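Local coordinates for S-adenosyl-L-methionine methyl transferase (Ruegeria pomeroyi DSS-3, PDB 3IHT), which binds S-adenosylmethionine and probably transfers its methyl group to an acceptor molecule, at residues T81-E84 with A85-I88; M143-S146 with D147-F151; L30-A33 with I34-A38. One frame throughout, in Å; residues are numbered along the deposited sequence.

Interaction 1. Residues T81-E84 with A85-I88; sequences TPPE and AQLI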
ATOM      1  N   THR A  81      -4.502   2.669 -16.475  1.00 14.89           N
ATOM      2  CA  THR A  81      -3.640   2.239 -17.540  1.00 15.11           C
ATOM      3  C   THR A  81      -3.416   3.415 -18.487  1.00 15.51           C
ATOM      4  O   THR A  81      -4.405   3.965 -18.996  1.00 15.19           O
ATOM      5  CB  THR A  81      -4.252   1.022 -18.304  1.00 15.21           C
ATOM      6  OG1 THR A  81      -4.565  -0.017 -17.372  1.00 15.08           O
ATOM      7  CG2 THR A  81      -3.318   0.478 -19.390  1.00 15.15           C
ATOM      8  N   PRO A  82      -2.152   3.782 -18.751  1.00 15.80           N
ATOM      9  CA  PRO A  82      -1.889   4.891 -19.665  1.00 16.38           C
ATOM     10  C   PRO A  82      -2.237   4.508 -21.103  1.00 16.69           C
ATOM     11  O   PRO A  82      -2.028   3.345 -21.496  1.00 16.77           O
ATOM     12  CB  PRO A  82      -0.377   5.120 -19.560  1.00 17.77           C
ATOM     13  CG  PRO A  82       0.173   3.805 -19.140  1.00 19.49           C
ATOM     14  CD  PRO A  82      -0.898   3.234 -18.197  1.00 17.39           C
ATOM     15  N   PRO A  83      -2.775   5.460 -21.867  1.00 16.46           N
ATOM     16  CA  PRO A  83      -2.907   5.256 -23.309  1.00 17.49           C
ATOM     17  C   PRO A  83      -1.559   4.992 -23.942  1.00 16.42           C
ATOM     18  O   PRO A  83      -0.546   5.584 -23.521  1.00 15.71           O
ATOM     19  CB  PRO A  83      -3.436   6.597 -23.828  1.00 18.55           C
ATOM     20  CG  PRO A  83      -3.773   7.391 -22.680  1.00 18.90           C
ATOM     21  CD  PRO A  83      -3.155   6.806 -21.452  1.00 16.93           C
ATOM     22  N   GLU A  84      -1.557   4.154 -24.966  1.00 15.89           N
ATOM     23  CA  GLU A  84      -0.342   3.749 -25.658  1.00 16.43           C
ATOM     24  C   GLU A  84       0.552   4.937 -26.066  1.00 16.87           C
ATOM     25  O   GLU A  84       1.785   4.837 -25.915  1.00 16.18           O
ATOM     26  CB  GLU A  84      -0.683   2.863 -26.880  1.00 15.77           C
ATOM     27  CG  GLU A  84       0.495   2.179 -27.497  1.00 17.82           C
ATOM     28  CD  GLU A  84       1.045   1.048 -26.617  1.00 18.62           C
ATOM     29  OE1 GLU A  84       0.285   0.490 -25.805  1.00 16.80           O
ATOM     30  OE2 GLU A  84       2.263   0.744 -26.714  1.00 18.90           O
ATOM     31  N   ALA A  85      -0.056   6.050 -26.505  1.00 16.51           N
ATOM     32  CA  ALA A  85       0.719   7.207 -26.989  1.00 16.87           C
ATOM     33  C   ALA A  85       1.547   7.846 -25.868  1.00 16.88           C
ATOM     34  O   ALA A  85       2.569   8.442 -26.149  1.00 16.71           O
ATOM     35  CB  ALA A  85      -0.198   8.273 -27.653  1.00 16.89           C
ATOM     36  N   GLN A  86       1.117   7.656 -24.633  1.00 16.46           N
ATOM     37  CA  GLN A  86       1.780   8.206 -23.450  1.00 17.77           C
ATOM     38  C   GLN A  86       2.545   7.166 -22.655  1.00 17.05           C
ATOM     39  O   GLN A  86       3.030   7.458 -21.562  1.00 17.89           O
ATOM     40  CB  GLN A  86       0.791   8.954 -22.580  1.00 17.91           C
ATOM     41  CG  GLN A  86       0.586  10.424 -23.056  1.00 21.34           C
ATOM     42  CD  GLN A  86      -0.293  10.471 -24.229  1.00 22.54           C
ATOM     43  OE1 GLN A  86      -1.391   9.935 -24.189  1.00 27.21           O
ATOM     44  NE2 GLN A  86       0.177  11.082 -25.310  1.00 23.85           N
ATOM     45  N   LEU A  87       2.678   5.967 -23.214  1.00 16.49           N
ATOM     46  CA  LEU A  87       3.480   4.922 -22.607  1.00 16.29           C
ATOM     47  C   LEU A  87       4.847   4.878 -23.280  1.00 15.63           C
ATOM     48  O   LEU A  87       4.938   4.830 -24.497  1.00 15.09           O
ATOM     49  CB  LEU A  87       2.763   3.601 -22.767  1.00 16.38           C
ATOM     50  CG  LEU A  87       3.495   2.358 -22.332  1.00 19.79           C
ATOM     51  CD1 LEU A  87       3.803   2.389 -20.798  1.00 20.04           C
ATOM     52  CD2 LEU A  87       2.664   1.113 -22.746  1.00 22.23           C
ATOM     53  N   ILE A  88       5.886   4.900 -22.460  1.00 15.32           N
ATOM     54  CA  ILE A  88       7.266   4.731 -22.892  1.00 15.81           C
ATOM     55  C   ILE A  88       7.725   3.418 -22.313  1.00 16.01           C
ATOM     56  O   ILE A  88       8.109   3.306 -21.122  1.00 16.85           O
ATOM     57  CB  ILE A  88       8.132   5.937 -22.457  1.00 15.39           C
ATOM     58  CG1 ILE A  88       7.612   7.191 -23.160  1.00 17.72           C
ATOM     59  CG2 ILE A  88       9.651   5.692 -22.848  1.00 16.88           C
ATOM     60  CD1 ILE A  88       8.154   8.531 -22.662  1.00 18.28           C
TER
HETATM   61  O   HOH W   1       4.101   2.784 -26.502  1.00 26.04           O
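Pro-83 and Gln-86 meet through the backbone first. Gln-86 N donates to Pro-83 O at 2.9 Å. One residue on, Leu-87 N donates to Glu-84 O at 3.1 Å. Each bond spans three residues, so the chain makes a short 3-10 turn here. Side chains join at its flanks. The amide oxygen OE1 of Gln-86 lies beside the Pro-83 ring, 3.8 Å from CG. The Gln-86 chain bends at chi2 (78°), which folds the amide back toward the proline. On another flank, the carboxylate of Glu-84 meets one branch of Leu-87, with Glu-84 OE1 3.9 Å from Leu-87 CD2. Glu-84 CG lies anti to the amide nitrogen (chi1 -169°), and the chain then bends at chi2, bringing the carboxylate alongside Leu-87. Water 1 lies 2.8 Å from Glu-84 OE2 and 3.0 Å from Leu-87 O. It donates toward both, though other acceptors compete for its protons. The other methyl of Leu-87, CD1, packs more loosely on Pro-82 CG at 4.2 Å.

The turn leads into strand 87-89, an outermost strand, within this chain, of the Rossmann-like sheet of this methyltransferase family. That strand runs parallel to strand 67-71, which ends at the S-adenosylmethionine-binding residue Glu-71. Backbone bonds from Gln-86 and Ile-88 to Val-69, and from Ile-88 to Glu-71, set the register between the two strands. Pro-82 is buried against Val-69, Leu-49 and Tyr-55, while Pro-83 rests on Tyr-55 and Arg-59 of helix 53-61. The nearest side-chain atoms of Leu-87 and Glu-71 are about 4 Å apart.

Interaction 2. Residues M143-S146 with D147-F151; sequences MVSS and DRMYF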
HETATM    1  N   MSE A 143      11.484  17.201  -9.066  1.00 16.42           N
HETATM    2  CA  MSE A 143      11.695  15.756  -9.071  1.00 16.36           C
HETATM    3  C   MSE A 143      11.260  15.242  -7.710  1.00 17.29           C
HETATM    4  O   MSE A 143      11.730  15.723  -6.676  1.00 17.74           O
HETATM    5  CB  MSE A 143      13.168  15.421  -9.422  1.00 17.04           C
HETATM    6  CG  MSE A 143      13.385  14.008  -9.909  1.00 18.79           C
HETATM    7 SE   MSE A 143      13.440  12.762  -8.437  0.75 18.84          SE
HETATM    8  CE  MSE A 143      12.800  11.257  -9.454  1.00 20.44           C
ATOM      9  N   VAL A 144      10.296  14.323  -7.685  1.00 16.61           N
ATOM     10  CA  VAL A 144       9.802  13.722  -6.435  1.00 16.82           C
ATOM     11  C   VAL A 144      10.097  12.222  -6.487  1.00 17.31           C
ATOM     12  O   VAL A 144       9.773  11.549  -7.476  1.00 17.90           O
ATOM     13  CB  VAL A 144       8.297  13.935  -6.251  1.00 16.79           C
ATOM     14  CG1 VAL A 144       7.751  13.211  -5.006  1.00 16.87           C
ATOM     15  CG2 VAL A 144       7.968  15.435  -6.235  1.00 16.81           C
ATOM     16  N   SER A 145      10.731  11.720  -5.434  1.00 17.12           N
ATOM     17  CA  SER A 145      11.125  10.318  -5.394  1.00 18.37           C
ATOM     18  C   SER A 145      10.855   9.694  -4.035  1.00 18.20           C
ATOM     19  O   SER A 145      10.910  10.349  -3.037  1.00 17.82           O
ATOM     20  CB  SER A 145      12.631  10.185  -5.663  1.00 19.37           C
ATOM     21  OG  SER A 145      12.999   8.794  -5.841  1.00 21.45           O
ATOM     22  N   SER A 146      10.560   8.392  -4.036  1.00 19.41           N
ATOM     23  CA  SER A 146      10.454   7.636  -2.811  1.00 20.42           C
ATOM     24  C   SER A 146      11.811   7.062  -2.385  1.00 22.60           C
ATOM     25  O   SER A 146      11.880   6.355  -1.379  1.00 23.62           O
ATOM     26  CB  SER A 146       9.389   6.536  -2.944  1.00 21.39           C
ATOM     27  OG  SER A 146       9.502   5.829  -4.166  1.00 24.13           O
ATOM     28  N   ASP A 147      12.889   7.410  -3.119  1.00 22.41           N
ATOM     29  CA  ASP A 147      14.272   7.095  -2.743  1.00 22.24           C
ATOM     30  C   ASP A 147      15.099   8.389  -2.704  1.00 21.53           C
ATOM     31  O   ASP A 147      14.960   9.220  -3.590  1.00 21.05           O
ATOM     32  CB  ASP A 147      14.904   6.215  -3.851  1.00 22.31           C
ATOM     33  CG  ASP A 147      14.210   4.837  -4.040  1.00 24.97           C
ATOM     34  OD1 ASP A 147      14.302   4.059  -3.070  1.00 26.42           O
ATOM     35  OD2 ASP A 147      13.637   4.548  -5.155  1.00 26.10           O
ATOM     36  N   ARG A 148      15.968   8.539  -1.711  1.00 21.36           N
ATOM     37  CA  ARG A 148      16.967   9.593  -1.720  1.00 20.94           C
ATOM     38  C   ARG A 148      17.823   9.557  -3.001  1.00 19.67           C
ATOM     39  O   ARG A 148      18.268   8.492  -3.396  1.00 18.51           O
ATOM     40  CB  ARG A 148      17.886   9.484  -0.527  1.00 22.46           C
ATOM     41  CG  ARG A 148      18.842  10.671  -0.447  1.00 25.42           C
ATOM     42  CD  ARG A 148      19.789  10.570   0.694  1.00 33.23           C
ATOM     43  NE  ARG A 148      19.072  10.524   1.957  1.00 36.59           N
ATOM     44  CZ  ARG A 148      18.709  11.580   2.693  1.00 39.57           C
ATOM     45  NH1 ARG A 148      18.954  12.828   2.305  1.00 36.67           N
ATOM     46  NH2 ARG A 148      18.057  11.360   3.840  1.00 42.53           N
HETATM   47  N   MSE A 149      18.018  10.714  -3.639  1.00 18.05           N
HETATM   48  CA  MSE A 149      18.643  10.769  -4.942  1.00 16.81           C
HETATM   49  C   MSE A 149      20.049  11.357  -4.848  1.00 16.95           C
HETATM   50  O   MSE A 149      20.454  11.855  -3.801  1.00 17.73           O
HETATM   51  CB  MSE A 149      17.777  11.572  -5.907  1.00 16.55           C
HETATM   52  CG  MSE A 149      16.378  11.055  -6.040  1.00 17.25           C
HETATM   53 SE   MSE A 149      16.231   9.179  -6.674  0.75 17.88          SE
HETATM   54  CE  MSE A 149      16.420   9.533  -8.559  1.00 17.64           C
ATOM     55  N   TYR A 150      20.797  11.251  -5.939  1.00 15.66           N
ATOM     56  CA  TYR A 150      22.176  11.652  -5.992  1.00 16.57           C
ATOM     57  C   TYR A 150      22.428  12.575  -7.172  1.00 16.75           C
ATOM     58  O   TYR A 150      23.081  12.197  -8.148  1.00 17.47           O
ATOM     59  CB  TYR A 150      23.029  10.386  -6.130  1.00 16.26           C
ATOM     60  CG  TYR A 150      22.955   9.436  -4.937  1.00 16.33           C
ATOM     61  CD1 TYR A 150      21.931   8.523  -4.807  1.00 16.92           C
ATOM     62  CD2 TYR A 150      23.965   9.434  -3.964  1.00 20.47           C
ATOM     63  CE1 TYR A 150      21.869   7.649  -3.735  1.00 16.91           C
ATOM     64  CE2 TYR A 150      23.920   8.547  -2.903  1.00 20.13           C
ATOM     65  CZ  TYR A 150      22.884   7.676  -2.781  1.00 21.07           C
ATOM     66  OH  TYR A 150      22.862   6.784  -1.726  1.00 24.67           O
ATOM     67  N   PHE A 151      21.879  13.784  -7.102  1.00 16.89           N
ATOM     68  CA  PHE A 151      21.929  14.740  -8.196  1.00 17.06           C
ATOM     69  C   PHE A 151      23.139  15.676  -8.103  1.00 19.48           C
ATOM     70  O   PHE A 151      23.705  15.836  -7.032  1.00 19.23           O
ATOM     71  CB  PHE A 151      20.654  15.587  -8.215  1.00 17.34           C
ATOM     72  CG  PHE A 151      19.422  14.813  -8.546  1.00 15.54           C
ATOM     73  CD1 PHE A 151      19.348  14.094  -9.742  1.00 15.19           C
ATOM     74  CD2 PHE A 151      18.339  14.793  -7.690  1.00 17.55           C
ATOM     75  CE1 PHE A 151      18.191  13.368 -10.074  1.00 16.23           C
ATOM     76  CE2 PHE A 151      17.180  14.090  -8.040  1.00 17.10           C
ATOM     77  CZ  PHE A 151      17.125  13.364  -9.224  1.00 16.69           C
TER
HETATM   78  O   HOH W   2      12.065   5.785  -6.929  1.00 22.95           O
HETATM   79  O   HOH W   3      11.047   3.492  -4.558  1.00 29.38           O
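Ser-145 and Met-143 both turn their first side-chain bond anti to their amide nitrogens (chi1 -171° and -160°), which sends them toward the returning chain of 147-151. Ser-145 OG lies 3.0 Å from Asp-147 O. A hydrogen bond is likely there, but its single proton has another acceptor in reach. The same OG is 3.4 Å from Met-149 SE. Met-143 and Met-149 are both selenomethionine, with SE in place of the sulfur of methionine. Met-143 SE meets Phe-151 at the ring edge, 3.8 Å from CZ, a Met-aromatic contact in the ring plane. Its CE touches Met-149 CE at 4.1 Å. These contacts lie where the loop after strand 141-145 turns back beside that strand of the Rossmann-like sheet. Waters 2 and 3 both donate to Asp-147 OD2, at 2.7 and 2.9 Å. Water 3 also donates to Ser-146 OG, whose main partner is Asp-113. With an alanine in place of Asp-147, both waters would probably lose their shared acceptor, and the water link to Ser-146 OG would go. The chemistry thus splits in two: a hydrated polar end at the turn, and a largely apolar end, where the selenium of buried Met-143 meets the edge of the partly exposed Phe-151 ring.

Interaction 3. Residues L30-A33 with I34-A38; sequences LEHA and IAQTA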
ATOM      1  N   LEU A  30       3.377  15.026  -4.177  1.00 16.80           N
ATOM      2  CA  LEU A  30       2.899  15.229  -5.552  1.00 17.00           C
ATOM      3  C   LEU A  30       1.930  16.383  -5.700  1.00 17.09           C
ATOM      4  O   LEU A  30       2.042  17.160  -6.641  1.00 17.42           O
ATOM      5  CB  LEU A  30       2.268  13.966  -6.136  1.00 17.11           C
ATOM      6  CG  LEU A  30       3.310  12.884  -6.420  1.00 17.44           C
ATOM      7  CD1 LEU A  30       2.630  11.561  -6.825  1.00 19.80           C
ATOM      8  CD2 LEU A  30       4.329  13.302  -7.490  1.00 18.60           C
ATOM      9  N   GLU A  31       0.983  16.527  -4.775  1.00 16.69           N
ATOM     10  CA  GLU A  31       0.052  17.643  -4.847  1.00 17.53           C
ATOM     11  C   GLU A  31       0.794  18.982  -4.718  1.00 17.28           C
ATOM     12  O   GLU A  31       0.549  19.927  -5.483  1.00 16.90           O
ATOM     13  CB  GLU A  31      -1.076  17.481  -3.822  1.00 17.75           C
ATOM     14  CG  GLU A  31      -2.069  16.363  -4.236  1.00 18.82           C
ATOM     15  CD  GLU A  31      -3.207  16.141  -3.279  1.00 18.49           C
ATOM     16  OE1 GLU A  31      -3.449  17.012  -2.432  1.00 21.46           O
ATOM     17  OE2 GLU A  31      -3.856  15.074  -3.339  1.00 19.28           O
ATOM     18  N   HIS A  32       1.762  19.016  -3.814  1.00 16.54           N
ATOM     19  CA  HIS A  32       2.607  20.189  -3.641  1.00 17.07           C
ATOM     20  C   HIS A  32       3.406  20.467  -4.927  1.00 16.77           C
ATOM     21  O   HIS A  32       3.423  21.594  -5.416  1.00 16.79           O
ATOM     22  CB  HIS A  32       3.551  19.981  -2.449  1.00 17.56           C
ATOM     23  CG  HIS A  32       4.520  21.099  -2.225  1.00 17.83           C
ATOM     24  ND1 HIS A  32       4.127  22.385  -1.900  1.00 18.69           N
ATOM     25  CD2 HIS A  32       5.875  21.122  -2.276  1.00 20.51           C
ATOM     26  CE1 HIS A  32       5.199  23.150  -1.773  1.00 20.53           C
ATOM     27  NE2 HIS A  32       6.273  22.401  -1.965  1.00 19.92           N
ATOM     28  N   ALA A  33       4.038  19.422  -5.462  1.00 16.35           N
ATOM     29  CA  ALA A  33       4.892  19.553  -6.652  1.00 16.76           C
ATOM     30  C   ALA A  33       4.096  20.003  -7.890  1.00 16.86           C
ATOM     31  O   ALA A  33       4.568  20.854  -8.651  1.00 16.85           O
ATOM     32  CB  ALA A  33       5.677  18.276  -6.931  1.00 16.49           C
ATOM     33  N   ILE A  34       2.868  19.481  -8.056  1.00 17.34           N
ATOM     34  CA  ILE A  34       2.000  19.904  -9.151  1.00 17.49           C
ATOM     35  C   ILE A  34       1.695  21.409  -9.034  1.00 18.02           C
ATOM     36  O   ILE A  34       1.828  22.174 -10.003  1.00 18.25           O
ATOM     37  CB  ILE A  34       0.663  19.069  -9.217  1.00 17.07           C
ATOM     38  CG1 ILE A  34       0.959  17.617  -9.624  1.00 18.36           C
ATOM     39  CG2 ILE A  34      -0.378  19.765 -10.169  1.00 18.93           C
ATOM     40  CD1 ILE A  34      -0.192  16.617  -9.280  1.00 18.49           C
ATOM     41  N   ALA A  35       1.315  21.851  -7.845  1.00 18.60           N
ATOM     42  CA  ALA A  35       1.024  23.268  -7.616  1.00 19.06           C
ATOM     43  C   ALA A  35       2.228  24.165  -7.897  1.00 19.13           C
ATOM     44  O   ALA A  35       2.110  25.237  -8.537  1.00 19.42           O
ATOM     45  CB  ALA A  35       0.527  23.481  -6.167  1.00 18.63           C
ATOM     46  N   GLN A  36       3.373  23.719  -7.415  1.00 19.89           N
ATOM     47  CA  GLN A  36       4.633  24.449  -7.539  1.00 20.27           C
ATOM     48  C   GLN A  36       5.151  24.500  -8.970  1.00 20.08           C
ATOM     49  O   GLN A  36       6.026  25.320  -9.260  1.00 20.98           O
ATOM     50  CB  GLN A  36       5.703  23.800  -6.673  1.00 20.72           C
ATOM     51  CG  GLN A  36       5.503  24.037  -5.196  1.00 23.09           C
ATOM     52  CD  GLN A  36       5.864  25.453  -4.814  1.00 27.84           C
ATOM     53  OE1 GLN A  36       6.978  25.916  -5.112  1.00 32.24           O
ATOM     54  NE2 GLN A  36       4.932  26.160  -4.179  1.00 26.38           N
ATOM     55  N   THR A  37       4.619  23.654  -9.844  1.00 18.23           N
ATOM     56  CA  THR A  37       5.012  23.626 -11.262  1.00 17.86           C
ATOM     57  C   THR A  37       3.890  23.994 -12.235  1.00 18.47           C
ATOM     58  O   THR A  37       4.019  23.766 -13.445  1.00 18.09           O
ATOM     59  CB  THR A  37       5.611  22.250 -11.652  1.00 16.38           C
ATOM     60  OG1 THR A  37       4.681  21.206 -11.377  1.00 14.93           O
ATOM     61  CG2 THR A  37       6.943  22.002 -10.867  1.00 15.47           C
ATOM     62  N   ALA A  38       2.804  24.554 -11.707  1.00 18.89           N
ATOM     63  CA  ALA A  38       1.609  24.845 -12.502  1.00 19.41           C
ATOM     64  C   ALA A  38       1.883  25.928 -13.583  1.00 19.70           C
ATOM     65  O   ALA A  38       1.155  26.026 -14.570  1.00 20.27           O
ATOM     66  CB  ALA A  38       0.456  25.285 -11.587  1.00 19.91           C
TER
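His-32 and Gln-36 stand one turn apart near the C-terminal end of helix 15-36, which packs on the Rossmann-like sheet of the methyltransferase. Gln-36 CG lies over one face of the imidazole, 3.8 Å from the centroid of the His-32 ring, in a CH-pi contact. It sits off centre, toward the rim, and its nearest ring atom is His-32 CE1 at 3.5 Å. The imidazole and the amide of Gln-36 are nearly parallel, with 20° between their planes. His-32 sets its CG anti to the amide nitrogen. Gln-36 chi1 (-73°) places CG over the ring face, and the bend at chi2 then lays the amide nearly parallel to the ring.

The helix bonding is regular. Ile-34 N donates to Leu-30 O at 2.8 Å, Ala-35 N to Glu-31 O at 3.1 Å, and Gln-36 N to His-32 O at 2.9 Å. Ile-34 lies back along the helix, with CG1 only 3.2 Å from Leu-30 O. On the buried side, Ile-34 packs on Leu-58 and His-61 of helix 53-61, Leu-30 on the S-adenosylmethionine-binding Thr-54, and the Ala-33 methyl on Leu-109 of strand 107-112 and Leu-142 of strand 141-145. Glu-31 OE2 is hydrogen-bonded to His-57 NE2.

Thr-37 follows with a different geometry. Its hydroxyl stands between the backbone nitrogen and the carbonyl carbon (chi1 57°), which turns it back on the preceding turn. Arg-65 bonds there too, NH1 to Thr-37 OG1 and NH2 to Ile-34 O, so the buried hydroxyl has two partners. Ala-33 O receives the Thr-37 OG1 proton at 2.8 Å and a weak bond from Thr-37 N at 3.0 Å.

How the interactions relate
The three contacts follow one another along the chain, and none nests in or crosses another. Each is made within one continuous run of residues. Interaction 3 comes first, on helix 15-36. Interaction 1 follows, closing the 3-10 turn that enters strand 87-89, outermost in the sheet of this chain. Interaction 2 comes last, where the chain folds back after strand 141-145. Interactions 2 and 3 touch: Val-144 CG2 packs on Ala-33 CB at 3.7 Å, joining the helix to the sheet. Interaction 1 touches neither and lies across the chain's centre from interaction 2, their centres about 24 Å apart. Interactions 1 and 2 nevertheless reach the same mixed sheet.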